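Local coordinates for protein amidohydrolase (Brucella melitensis biovar Abortus, PDB 4F0L) that binds an iron(III) ion in a metal-dependent TIM barrel of the amidohydrolase family and is probably a deaminase or related hydrolase, at residues L113-L118 / G437-R442; Y140-L143 / A147-I150; T162-F167 / P237-V242; E250-I253 / R259-E262; A353-A358 / G362-A367. One frame throughout, in Å; residues are numbered along the deposited sequence.

In the fold
The metal site lies in contact 3, where His-241 on strand 238-242 holds the iron; the other four contacts lie farther from the metal. Contact 4 packs against the end of that strand, Val-242 CG2 meeting Pro-260 CB at 3.4 Å. On the 160-167 side, contact 2 is joined to contact 3 through Ile-150 CG2 and Leu-163 CD1, 4.0 Å apart. Contact 1 extends this chain of packing, with Tyr-114 OH 3.5 Å from Ile-150 CG2, and links helix 103-119 to the C-terminal strand. Contact 5 stands apart at the subunit interface, its nearest atoms about 17 Å from those of contacts 1, 3 and 4.

Contact 1. Residues L113-L118 / G437-R442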
# COMPACT_ATOMS: atom_id res chain seq x y z
N LEU B 113 -14.75 -11.36 -6.44
CA LEU B 113 -14.43 -10.47 -5.31
C LEU B 113 -14.32 -11.20 -3.97
O LEU B 113 -13.35 -10.99 -3.20
CB LEU B 113 -15.48 -9.41 -5.18
CG LEU B 113 -15.38 -8.57 -3.90
CD1 LEU B 113 -14.03 -7.86 -3.82
CD2 LEU B 113 -16.57 -7.60 -3.74
N TYR B 114 -15.29 -12.05 -3.70
CA TYR B 114 -15.29 -12.75 -2.42
C TYR B 114 -14.14 -13.75 -2.36
O TYR B 114 -13.56 -13.97 -1.30
CB TYR B 114 -16.67 -13.39 -2.11
CG TYR B 114 -17.83 -12.38 -2.01
CD1 TYR B 114 -17.61 -11.04 -1.66
CD2 TYR B 114 -19.14 -12.76 -2.25
CE1 TYR B 114 -18.65 -10.13 -1.59
CE2 TYR B 114 -20.17 -11.87 -2.16
CZ TYR B 114 -19.93 -10.56 -1.83
OH TYR B 114 -20.95 -9.64 -1.75
N VAL B 115 -13.78 -14.35 -3.50
CA VAL B 115 -12.58 -15.17 -3.55
C VAL B 115 -11.32 -14.34 -3.20
O VAL B 115 -10.46 -14.76 -2.41
CB VAL B 115 -12.43 -15.87 -4.90
CG1 VAL B 115 -10.97 -16.31 -5.14
CG2 VAL B 115 -13.42 -17.04 -5.02
N ASP B 116 -11.19 -13.18 -3.83
CA ASP B 116 -10.09 -12.27 -3.55
C ASP B 116 -10.06 -11.89 -2.03
O ASP B 116 -9.01 -11.93 -1.36
CB ASP B 116 -10.29 -11.03 -4.44
CG ASP B 116 -9.01 -10.47 -4.96
OD1 ASP B 116 -8.06 -10.43 -4.15
OD2 ASP B 116 -8.98 -9.99 -6.16
N MET B 117 -11.22 -11.54 -1.47
CA MET B 117 -11.30 -11.22 -0.03
C MET B 117 -10.87 -12.41 0.82
O MET B 117 -10.09 -12.25 1.73
CB MET B 117 -12.73 -10.83 0.37
CG MET B 117 -13.16 -9.45 -0.14
SD MET B 117 -14.83 -9.07 0.41
CE MET B 117 -14.99 -7.33 -0.05
N LEU B 118 -11.38 -13.60 0.51
CA LEU B 118 -11.00 -14.81 1.27
C LEU B 118 -9.49 -15.04 1.20
O LEU B 118 -8.86 -15.30 2.22
CB LEU B 118 -11.77 -16.05 0.78
CG LEU B 118 -13.20 -16.19 1.32
CD1 LEU B 118 -14.04 -17.18 0.53
CD2 LEU B 118 -13.15 -16.64 2.81
N GLY B 437 -2.57 -19.70 0.14
CA GLY B 437 -2.87 -18.47 -0.57
C GLY B 437 -3.86 -18.58 -1.71
O GLY B 437 -4.28 -17.57 -2.26
N ARG B 438 -4.26 -19.80 -2.06
CA ARG B 438 -5.14 -20.04 -3.20
C ARG B 438 -6.52 -20.57 -2.76
O ARG B 438 -6.64 -21.59 -2.09
CB ARG B 438 -4.47 -21.05 -4.12
CG ARG B 438 -5.31 -21.47 -5.30
CD ARG B 438 -4.62 -22.57 -6.14
NE ARG B 438 -3.68 -21.99 -7.07
CZ ARG B 438 -3.99 -21.49 -8.26
NH1 ARG B 438 -5.22 -21.52 -8.72
NH2 ARG B 438 -3.03 -20.98 -9.02
N HIS B 439 -7.57 -19.88 -3.18
CA HIS B 439 -8.93 -20.36 -3.03
C HIS B 439 -9.18 -21.51 -3.92
O HIS B 439 -8.80 -21.50 -5.09
CB HIS B 439 -9.93 -19.25 -3.36
CG HIS B 439 -11.37 -19.54 -2.95
ND1 HIS B 439 -12.19 -20.36 -3.67
CD2 HIS B 439 -12.13 -19.07 -1.89
CE1 HIS B 439 -13.39 -20.41 -3.10
NE2 HIS B 439 -13.37 -19.62 -2.00
N ARG B 440 -9.87 -22.51 -3.38
CA ARG B 440 -10.18 -23.72 -4.11
C ARG B 440 -10.91 -23.49 -5.46
O ARG B 440 -10.80 -24.32 -6.31
CB ARG B 440 -10.99 -24.67 -3.20
CG ARG B 440 -12.27 -24.07 -2.67
CD ARG B 440 -13.04 -25.05 -1.78
NE ARG B 440 -14.29 -25.47 -2.44
CZ ARG B 440 -15.36 -24.68 -2.64
NH1 ARG B 440 -16.39 -25.19 -3.26
NH2 ARG B 440 -15.42 -23.38 -2.22
N LEU B 441 -11.61 -22.38 -5.66
CA LEU B 441 -12.29 -22.05 -6.93
C LEU B 441 -11.75 -20.80 -7.69
O LEU B 441 -12.44 -20.20 -8.54
CB LEU B 441 -13.79 -21.81 -6.61
CG LEU B 441 -14.70 -22.94 -6.09
CD1 LEU B 441 -16.17 -22.50 -6.00
CD2 LEU B 441 -14.56 -24.18 -6.97
N ARG B 442 -10.51 -20.37 -7.39
CA ARG B 442 -9.99 -19.13 -7.98
C ARG B 442 -10.08 -19.12 -9.50
O ARG B 442 -10.60 -18.18 -10.10
CB ARG B 442 -8.54 -18.85 -7.54
CG ARG B 442 -7.95 -17.55 -8.10
CD ARG B 442 -6.43 -17.56 -8.20
NE ARG B 442 -5.79 -17.50 -6.88
CZ ARG B 442 -4.48 -17.53 -6.66
NH1 ARG B 442 -3.63 -17.67 -7.66
NH2 ARG B 442 -4.02 -17.42 -5.42
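The trans chi1 of His-439 (-168°) swings its imidazole toward helix 103-119, while Val-115 turns CG2 anti to its own carbonyl carbon, which sets that methyl over the ring. The result is a CH-pi contact: Val-115 CG2 sits 3.7 Å from the centroid of the His-439 ring and only 5° off the normal. The other methyl, Val-115 CG1, rests 3.6 Å from His-439 CB and also reaches the backbone at Arg-442. Leu-118 comes in differently, its CD1 lying at the ring edge, near the plane, 3.6 Å from NE2 of His-439. The rotation of the imidazole is fixed by bonds at both nitrogens. His-439 ND1 accepts from the backbone N of Leu-441 at 2.9 Å (166°), and NE2 bonds to the carbonyl O of Ala-157, a pattern consistent with a neutral ring protonated at NE2. A type I turn from His-439 to Arg-442 brings the Leu-441 N-H round to ND1. Glu-119, at the end of helix 103-119, bonds the backbone N of His-439 and forms a salt bridge with Arg-442. Strand 438-439 is thereby packed against helix 103-119, with helix 145-157 supplying Ala-157 beside both Leu-118 and His-439.

Contact 2. Residues Y140-L143 / A147-I150; sequences YANL and ADRI
The loop that follows strand 122-129 is tied here to the first turns of helix 145-157, which it leads into. Asn-142 and Asp-148 approach from opposite directions, and the two side chains span a gap of 9.2 Å between their CA atoms. An extended chi1 (169°) sends the Asn-142 amide out toward the helix. Asn-142 ND2 donates to OD2 of Asp-148 in a short, nearly straight hydrogen bond of 2.7 Å. The acceptor lies almost in the amide plane, whereas the donor meets OD2 on its anti side, 30° out of the carboxylate plane. The planes of the two flat groups are 34° apart. Water 1 closes a small ring on the same pair: it donates to Asn-142 OD1 at 2.7 Å and also to Asp-148 OD2 at 2.7 Å, so that OD2 accepts from both the amide and the water. The remaining carboxylate oxygen, OD1, is engaged by the hydroxyls of Ser-144 and Thr-202, the latter on helix 189-203, and Asn-142 ND2 bonds to Glu-145 as well. The Asp-148 carboxylate is thus gripped at both oxygens. This water-bridged surface link lies in the beta-alpha loop of the beta-alpha-beta crossover formed by 122-129, 145-157 and 160-167, the repeating element of a TIM barrel.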
# COMPACT_ATOMS: atom_id res chain seq x y z
N TYR B 140 -37.22 -6.49 -10.77
CA TYR B 140 -37.19 -7.82 -11.40
C TYR B 140 -38.42 -8.60 -10.96
O TYR B 140 -38.97 -8.33 -9.91
CB TYR B 140 -35.95 -8.59 -10.97
CG TYR B 140 -34.69 -8.05 -11.55
CD1 TYR B 140 -34.35 -8.31 -12.88
CD2 TYR B 140 -33.83 -7.27 -10.80
CE1 TYR B 140 -33.19 -7.83 -13.42
CE2 TYR B 140 -32.68 -6.78 -11.33
CZ TYR B 140 -32.37 -7.07 -12.63
OH TYR B 140 -31.22 -6.58 -13.16
N ALA B 141 -38.83 -9.58 -11.77
CA ALA B 141 -40.01 -10.38 -11.43
C ALA B 141 -39.82 -10.97 -10.02
O ALA B 141 -40.73 -11.00 -9.21
CB ALA B 141 -40.27 -11.46 -12.48
N ASN B 142 -38.59 -11.38 -9.72
CA ASN B 142 -38.20 -11.72 -8.35
C ASN B 142 -37.59 -10.46 -7.73
O ASN B 142 -36.48 -10.04 -8.10
CB ASN B 142 -37.22 -12.89 -8.45
CG ASN B 142 -36.55 -13.19 -7.16
OD1 ASN B 142 -37.14 -13.05 -6.08
ND2 ASN B 142 -35.26 -13.58 -7.25
N LEU B 143 -38.30 -9.84 -6.79
CA LEU B 143 -37.91 -8.49 -6.31
C LEU B 143 -36.45 -8.42 -5.82
O LEU B 143 -35.72 -7.43 -6.11
CB LEU B 143 -38.88 -8.00 -5.23
CG LEU B 143 -38.60 -6.62 -4.60
CD1 LEU B 143 -38.57 -5.51 -5.63
CD2 LEU B 143 -39.63 -6.33 -3.53
N ALA B 147 -29.94 -9.25 -4.78
CA ALA B 147 -29.50 -9.72 -3.45
C ALA B 147 -29.34 -11.24 -3.44
O ALA B 147 -28.40 -11.77 -2.79
CB ALA B 147 -30.46 -9.27 -2.32
N ASP B 148 -30.22 -11.95 -4.15
CA ASP B 148 -30.10 -13.40 -4.28
C ASP B 148 -28.77 -13.79 -4.97
O ASP B 148 -28.16 -14.82 -4.66
CB ASP B 148 -31.26 -14.00 -5.07
CG ASP B 148 -32.64 -13.72 -4.45
OD1 ASP B 148 -32.78 -13.16 -3.33
OD2 ASP B 148 -33.61 -14.06 -5.14
N ARG B 149 -28.36 -12.98 -5.95
CA ARG B 149 -27.07 -13.21 -6.64
C ARG B 149 -25.87 -13.06 -5.69
O ARG B 149 -24.90 -13.85 -5.76
CB ARG B 149 -26.92 -12.28 -7.82
CG ARG B 149 -27.98 -12.51 -8.90
CD ARG B 149 -27.85 -13.89 -9.53
NE ARG B 149 -28.78 -14.06 -10.63
CZ ARG B 149 -28.63 -14.92 -11.64
NH1 ARG B 149 -27.56 -15.71 -11.75
NH2 ARG B 149 -29.56 -14.98 -12.57
N ILE B 150 -25.95 -12.05 -4.82
CA ILE B 150 -24.93 -11.83 -3.79
C ILE B 150 -24.84 -13.05 -2.90
O ILE B 150 -23.75 -13.61 -2.70
CB ILE B 150 -25.25 -10.59 -2.93
CG1 ILE B 150 -25.14 -9.31 -3.76
CG2 ILE B 150 -24.37 -10.51 -1.69
CD1 ILE B 150 -23.85 -9.15 -4.54
O HOH W 1 -36.08 -14.90 -4.48

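Contact 3. Residues T162-F167 / P237-V242. With FE (Fe (III) ion), chain E.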
# COMPACT_ATOMS: atom_id res chain seq x y z
N THR B 162 -22.98 -10.82 5.96
CA THR B 162 -23.94 -9.92 6.53
C THR B 162 -24.45 -9.05 5.40
O THR B 162 -23.75 -8.16 4.90
CB THR B 162 -23.32 -9.09 7.66
OG1 THR B 162 -22.93 -9.97 8.72
CG2 THR B 162 -24.30 -8.06 8.16
N LEU B 163 -25.67 -9.29 4.99
CA LEU B 163 -26.26 -8.62 3.85
C LEU B 163 -27.02 -7.41 4.32
O LEU B 163 -27.83 -7.50 5.24
CB LEU B 163 -27.18 -9.57 3.09
CG LEU B 163 -27.95 -9.06 1.88
CD1 LEU B 163 -26.99 -8.76 0.72
CD2 LEU B 163 -28.98 -10.12 1.50
N LEU B 164 -26.72 -6.26 3.70
CA LEU B 164 -27.25 -4.97 4.15
C LEU B 164 -27.90 -4.25 2.94
O LEU B 164 -27.29 -3.37 2.31
CB LEU B 164 -26.10 -4.14 4.73
CG LEU B 164 -25.36 -4.77 5.93
CD1 LEU B 164 -24.04 -4.04 6.15
CD2 LEU B 164 -26.19 -4.81 7.21
N PRO B 165 -29.10 -4.67 2.56
CA PRO B 165 -29.77 -4.01 1.44
C PRO B 165 -29.96 -2.54 1.74
O PRO B 165 -30.38 -2.18 2.85
CB PRO B 165 -31.13 -4.73 1.37
CG PRO B 165 -30.86 -6.08 1.97
CD PRO B 165 -29.95 -5.74 3.12
N VAL B 166 -29.67 -1.71 0.76
CA VAL B 166 -29.65 -0.26 0.91
C VAL B 166 -31.01 0.41 0.56
O VAL B 166 -31.68 0.10 -0.48
CB VAL B 166 -28.56 0.33 0.01
CG1 VAL B 166 -28.57 1.88 0.04
CG2 VAL B 166 -27.18 -0.18 0.45
N PHE B 167 -31.42 1.29 1.45
CA PHE B 167 -32.58 2.12 1.21
C PHE B 167 -32.08 3.44 0.64
O PHE B 167 -31.27 4.12 1.27
CB PHE B 167 -33.41 2.39 2.47
CG PHE B 167 -34.59 3.26 2.18
CD1 PHE B 167 -35.73 2.73 1.61
CD2 PHE B 167 -34.50 4.63 2.33
CE1 PHE B 167 -36.80 3.53 1.26
CE2 PHE B 167 -35.55 5.45 1.99
CZ PHE B 167 -36.71 4.90 1.45
N PRO B 237 -28.19 -5.28 12.45
CA PRO B 237 -27.43 -4.06 12.14
C PRO B 237 -28.10 -2.98 11.28
O PRO B 237 -28.92 -3.27 10.42
CB PRO B 237 -26.17 -4.58 11.42
CG PRO B 237 -25.99 -5.98 11.95
CD PRO B 237 -27.40 -6.50 12.18
N VAL B 238 -27.67 -1.74 11.52
CA VAL B 238 -27.97 -0.61 10.66
C VAL B 238 -26.63 0.04 10.22
O VAL B 238 -25.82 0.42 11.06
CB VAL B 238 -28.80 0.44 11.41
CG1 VAL B 238 -29.10 1.67 10.52
CG2 VAL B 238 -30.07 -0.19 11.97
N HIS B 239 -26.41 0.13 8.92
CA HIS B 239 -25.24 0.81 8.35
C HIS B 239 -25.67 1.99 7.53
O HIS B 239 -26.72 1.96 6.89
CB HIS B 239 -24.45 -0.14 7.47
CG HIS B 239 -23.70 -1.19 8.22
ND1 HIS B 239 -22.45 -1.58 7.86
CD2 HIS B 239 -24.06 -1.97 9.31
CE1 HIS B 239 -22.02 -2.51 8.70
NE2 HIS B 239 -22.99 -2.75 9.59
N ILE B 240 -24.85 3.04 7.54
CA ILE B 240 -25.14 4.27 6.80
C ILE B 240 -23.84 4.98 6.46
O ILE B 240 -22.97 5.06 7.30
CB ILE B 240 -26.06 5.20 7.63
CG1 ILE B 240 -26.40 6.49 6.88
CG2 ILE B 240 -25.45 5.55 8.98
CD1 ILE B 240 -27.66 7.18 7.36
N HIS B 241 -23.72 5.51 5.23
CA HIS B 241 -22.59 6.39 4.90
C HIS B 241 -22.80 7.70 5.60
O HIS B 241 -23.86 8.30 5.46
CB HIS B 241 -22.50 6.75 3.39
CG HIS B 241 -22.11 5.61 2.47
ND1 HIS B 241 -22.87 5.26 1.39
CD2 HIS B 241 -20.96 4.81 2.41
CE1 HIS B 241 -22.25 4.24 0.73
NE2 HIS B 241 -21.09 3.97 1.36
N VAL B 242 -21.81 8.21 6.33
CA VAL B 242 -21.94 9.54 6.88
C VAL B 242 -20.61 10.34 6.95
O VAL B 242 -19.54 9.81 7.29
CB VAL B 242 -22.68 9.47 8.26
CG1 VAL B 242 -21.88 8.68 9.27
CG2 VAL B 242 -22.93 10.86 8.76
FE FE E . -19.33 2.80 0.31
O HOH W 2 -18.02 4.52 0.59
O HOH W 3 -19.37 4.02 -1.61
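Strands 160-167 and 238-242 approach without backbone pairing, the CA atoms of Leu-164 and His-239 standing 7.4 Å apart, and side chains alone bridge the space between them. The central one is Leu-164, whose CG lies anti to its carbonyl carbon (chi1 -59°) and which lays CD1 over the face of the His-239 imidazole. This CH-pi contact is tight and well centred: Leu-164 CD1 is 3.4 Å from the centroid of the His-239 ring and 12° off the normal, with His-239 ND1 and CG its closest ring atoms. CD2 of Leu-164 lies near the ring rim and also touches Pro-237 CB at 4.2 Å, and so the forked end of the leucine covers both the ring and the residue just before the strand. The imidazole is held from elsewhere through its NE2, which bonds to the carbonyl O of Ala-379.

In the TIM barrel, strand 210-215 comes between 160-167 and 238-242 along the chain, and the buried Leu-164 and His-239 meet in the barrel interior across it. Two residues on from His-239 is His-241, whose NE2 binds the iron(III) ion at 2.4 Å. His-65, His-67 and Asp-329 complete the protein ligands, the arrangement of a mononuclear amidohydrolase site, and water 2 and water 3 bind the metal at 2.2 Å and 2.3 Å from iron to oxygen. The side chain of His-239 is about 5 Å from that of His-65, so the leucine-histidine packing borders one of the metal ligands. His-216 meets the His-241 ring edge-to-face.

Contact 4. Residues E250-I253 / R259-E262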
# COMPACT_ATOMS: atom_id res chain seq x y z
N GLU B 250 -20.86 20.54 4.76
CA GLU B 250 -21.32 21.88 4.43
C GLU B 250 -22.83 21.87 4.06
O GLU B 250 -23.60 22.68 4.58
CB GLU B 250 -20.51 22.48 3.23
CG GLU B 250 -18.98 22.59 3.30
CD GLU B 250 -18.45 23.45 4.44
OE1 GLU B 250 -18.89 23.27 5.60
OE2 GLU B 250 -17.56 24.30 4.15
N ASP B 251 -23.23 20.95 3.19
CA ASP B 251 -24.63 20.86 2.77
C ASP B 251 -25.52 20.51 3.96
O ASP B 251 -26.64 21.03 4.06
CB ASP B 251 -24.81 19.84 1.64
CG ASP B 251 -24.16 20.28 0.34
OD1 ASP B 251 -23.88 21.48 0.19
OD2 ASP B 251 -23.92 19.43 -0.53
N CYS B 252 -25.05 19.61 4.83
CA CYS B 252 -25.84 19.18 5.98
C CYS B 252 -26.06 20.37 6.91
O CYS B 252 -27.18 20.59 7.38
CB CYS B 252 -25.20 18.04 6.76
SG CYS B 252 -26.34 17.39 8.01
N ILE B 253 -24.99 21.14 7.14
CA ILE B 253 -25.09 22.35 7.94
C ILE B 253 -26.10 23.33 7.32
O ILE B 253 -26.95 23.87 8.03
CB ILE B 253 -23.73 23.05 8.10
CG1 ILE B 253 -22.85 22.24 9.08
CG2 ILE B 253 -23.91 24.49 8.60
CD1 ILE B 253 -21.39 22.67 9.09
N ARG B 259 -23.97 19.22 11.71
CA ARG B 259 -23.10 18.34 10.92
C ARG B 259 -23.75 16.96 10.84
O ARG B 259 -24.70 16.66 11.56
CB ARG B 259 -21.71 18.26 11.56
CG ARG B 259 -20.98 19.59 11.76
CD ARG B 259 -19.76 19.40 12.69
NE ARG B 259 -18.81 18.45 12.09
CZ ARG B 259 -17.85 18.79 11.23
NH1 ARG B 259 -17.66 20.07 10.89
NH2 ARG B 259 -17.09 17.86 10.70
N PRO B 260 -23.26 16.10 9.93
CA PRO B 260 -23.97 14.82 9.72
C PRO B 260 -23.98 13.89 10.95
O PRO B 260 -25.05 13.43 11.34
CB PRO B 260 -23.22 14.20 8.52
CG PRO B 260 -22.74 15.41 7.78
CD PRO B 260 -22.32 16.39 8.84
N VAL B 261 -22.84 13.60 11.56
CA VAL B 261 -22.84 12.61 12.64
C VAL B 261 -23.66 13.19 13.80
O VAL B 261 -24.51 12.54 14.36
CB VAL B 261 -21.42 12.21 13.10
CG1 VAL B 261 -21.49 11.36 14.37
CG2 VAL B 261 -20.67 11.49 11.96
N GLU B 262 -23.43 14.45 14.10
CA GLU B 262 -24.19 15.15 15.12
C GLU B 262 -25.71 15.04 14.86
O GLU B 262 -26.49 14.73 15.76
CB GLU B 262 -23.74 16.63 15.10
CG GLU B 262 -24.46 17.54 16.06
CD GLU B 262 -24.19 19.00 15.83
OE1 GLU B 262 -23.66 19.41 14.76
OE2 GLU B 262 -24.54 19.75 16.74
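Ile-253 and Arg-259 run side by side and point the same way, so that the isoleucine lies along the aliphatic part of the arginine, Ile-253 CD1 being 4.1 Å from Arg-259 CG. The arginine chain then bends at chi3 (62°), carrying the guanidinium beyond the isoleucine to a salt bridge between NE and Glu-286.

Cys-252 is oriented differently. Its SG lies anti to the backbone N (chi1 -171°) and rests beside the peptide joining Arg-259 to Pro-260, with Cys-252 SG 3.9 Å from the carbonyl C of Arg-259. Cys-252 CB packs on the proline ring, 3.7 Å from Pro-260 CG. No hydrogen bond crosses between the two segments; the contact is made by van der Waals packing.

Arg-259 is the N-cap of the helix that begins with Pro-260. The backbone N of this N-cap residue, Arg-259, donates to the side chain of Glu-262, three residues on, reaching OE1 at 3.1 Å (163°). The bond arrives on the anti side of that oxygen and out of the carboxylate plane. Glu-286 adds to the helix start, since one of its oxygens pairs with Arg-259 NE while the other accepts from the backbone N of Glu-262.

Through these contacts the second half of helix 246-256 is folded against the start of helix 260-267, which follows after a short turn. Phe-173 touches Cys-252 from a loop, and Pro-260 and Val-261 both pack on Val-242 of strand 238-242.

Contact 5. Residues A353-A358 / G362-A367; sequences ARNVLA and GSTGRA
The carboxamide of Asn-355 is the flat group that carries this contact, and Thr-364 OG1 meets it at OD1, tilted 23° from the carbonyl plane and hence somewhat to one face. On the second subunit Arg-79 packs against Asn-355, and the amide nitrogen makes a weak hydrogen bond to Ala-77 O of that chain. Thr-364 OG1 is the donor in the bond to Asn-355 OD1, 2.7 Å long, with a C=O...donor angle of 109°. The hydroxyl is able to reach because OG1 lies anti to the carbonyl carbon of Thr-364 (chi1 -60°), which also places it 3.2 Å from Asn-355 CB. The threonine methyl, CG2, faces the backbone near Ala-358 instead.

Around this polar link the packing is made by small groups. Ala-358 CB touches the carbonyl O of Gly-362 at 3.3 Å and Thr-364 OG1 at 3.5 Å. Ala-367 CB touches the peptide between Leu-357 and Ala-358, 3.4 Å from Leu-357 O.

Ser-363 is the N-cap of the following helix, its OG accepting from the backbone N of Arg-366 at 3.0 Å. Asp-413 reinforces the cap by bonding both the serine hydroxyl and the backbone N of Gly-365.

The loop thus folds back onto the first turn of helix 364-379. Glu-344 of helix 336-351 accepts from the backbone N atoms of Val-356 and Leu-357, helix 408-417 lies against Ser-363 and Thr-364, and the guanidinium of Arg-354 hydrogen-bonds to Ala-77 O and Asn-306 OD1 of the second subunit.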
# COMPACT_ATOMS: atom_id res chain seq x y z
N ALA B 353 4.14 11.88 13.22
CA ALA B 353 4.51 11.00 14.35
C ALA B 353 4.52 9.55 13.86
O ALA B 353 4.04 9.26 12.76
CB ALA B 353 3.53 11.16 15.52
N ARG B 354 5.09 8.65 14.65
CA ARG B 354 5.05 7.23 14.33
C ARG B 354 4.27 6.45 15.39
O ARG B 354 4.14 6.89 16.53
CB ARG B 354 6.46 6.66 14.22
CG ARG B 354 7.36 7.43 13.27
CD ARG B 354 8.68 6.72 13.05
NE ARG B 354 8.55 5.49 12.29
CZ ARG B 354 8.69 4.24 12.76
NH1 ARG B 354 8.96 3.99 14.03
NH2 ARG B 354 8.57 3.21 11.91
N ASN B 355 3.82 5.27 15.00
CA ASN B 355 3.07 4.36 15.89
C ASN B 355 1.94 5.08 16.61
O ASN B 355 1.82 5.03 17.82
CB ASN B 355 4.07 3.69 16.83
CG ASN B 355 5.07 2.86 16.05
OD1 ASN B 355 4.66 2.03 15.22
ND2 ASN B 355 6.38 3.11 16.26
N VAL B 356 1.14 5.77 15.81
CA VAL B 356 0.08 6.60 16.30
C VAL B 356 -1.06 5.79 16.87
O VAL B 356 -1.61 6.16 17.92
CB VAL B 356 -0.48 7.53 15.19
CG1 VAL B 356 -1.70 8.32 15.73
CG2 VAL B 356 0.65 8.44 14.68
N LEU B 357 -1.42 4.70 16.20
CA LEU B 357 -2.58 3.91 16.59
C LEU B 357 -2.22 2.67 17.44
O LEU B 357 -3.10 1.87 17.76
CB LEU B 357 -3.45 3.57 15.37
CG LEU B 357 -3.92 4.82 14.57
CD1 LEU B 357 -4.83 4.43 13.40
CD2 LEU B 357 -4.56 5.88 15.48
N ALA B 358 -0.96 2.55 17.84
CA ALA B 358 -0.60 1.58 18.88
C ALA B 358 -1.38 1.88 20.20
O ALA B 358 -1.77 3.01 20.45
CB ALA B 358 0.91 1.58 19.12
N GLY B 362 2.46 -0.63 22.94
CA GLY B 362 2.49 -1.88 22.18
C GLY B 362 2.77 -1.72 20.69
O GLY B 362 3.16 -0.64 20.19
N SER B 363 2.57 -2.84 19.99
CA SER B 363 2.72 -2.92 18.56
C SER B 363 1.57 -2.20 17.88
O SER B 363 0.40 -2.38 18.24
CB SER B 363 2.77 -4.41 18.15
OG SER B 363 2.40 -4.62 16.79
N THR B 364 1.88 -1.43 16.84
CA THR B 364 0.84 -0.76 16.05
C THR B 364 0.04 -1.81 15.26
O THR B 364 -1.18 -1.75 15.18
CB THR B 364 1.46 0.30 15.09
OG1 THR B 364 2.15 1.27 15.87
CG2 THR B 364 0.41 1.01 14.29
N GLY B 365 0.73 -2.81 14.70
CA GLY B 365 0.03 -3.84 13.93
C GLY B 365 -0.90 -4.66 14.80
O GLY B 365 -2.04 -4.97 14.41
N ARG B 366 -0.45 -4.97 16.01
CA ARG B 366 -1.28 -5.67 17.00
C ARG B 366 -2.56 -4.90 17.35
O ARG B 366 -3.67 -5.45 17.28
CB ARG B 366 -0.46 -5.94 18.27
CG ARG B 366 -1.23 -6.47 19.48
CD ARG B 366 -1.84 -7.85 19.29
NE ARG B 366 -2.54 -8.25 20.53
CZ ARG B 366 -1.92 -8.68 21.63
NH1 ARG B 366 -0.59 -8.76 21.66
NH2 ARG B 366 -2.62 -9.01 22.72
N ALA B 367 -2.43 -3.64 17.70
CA ALA B 367 -3.57 -2.81 18.07
C ALA B 367 -4.56 -2.70 16.92
O ALA B 367 -5.76 -2.82 17.11
CB ALA B 367 -3.12 -1.42 18.51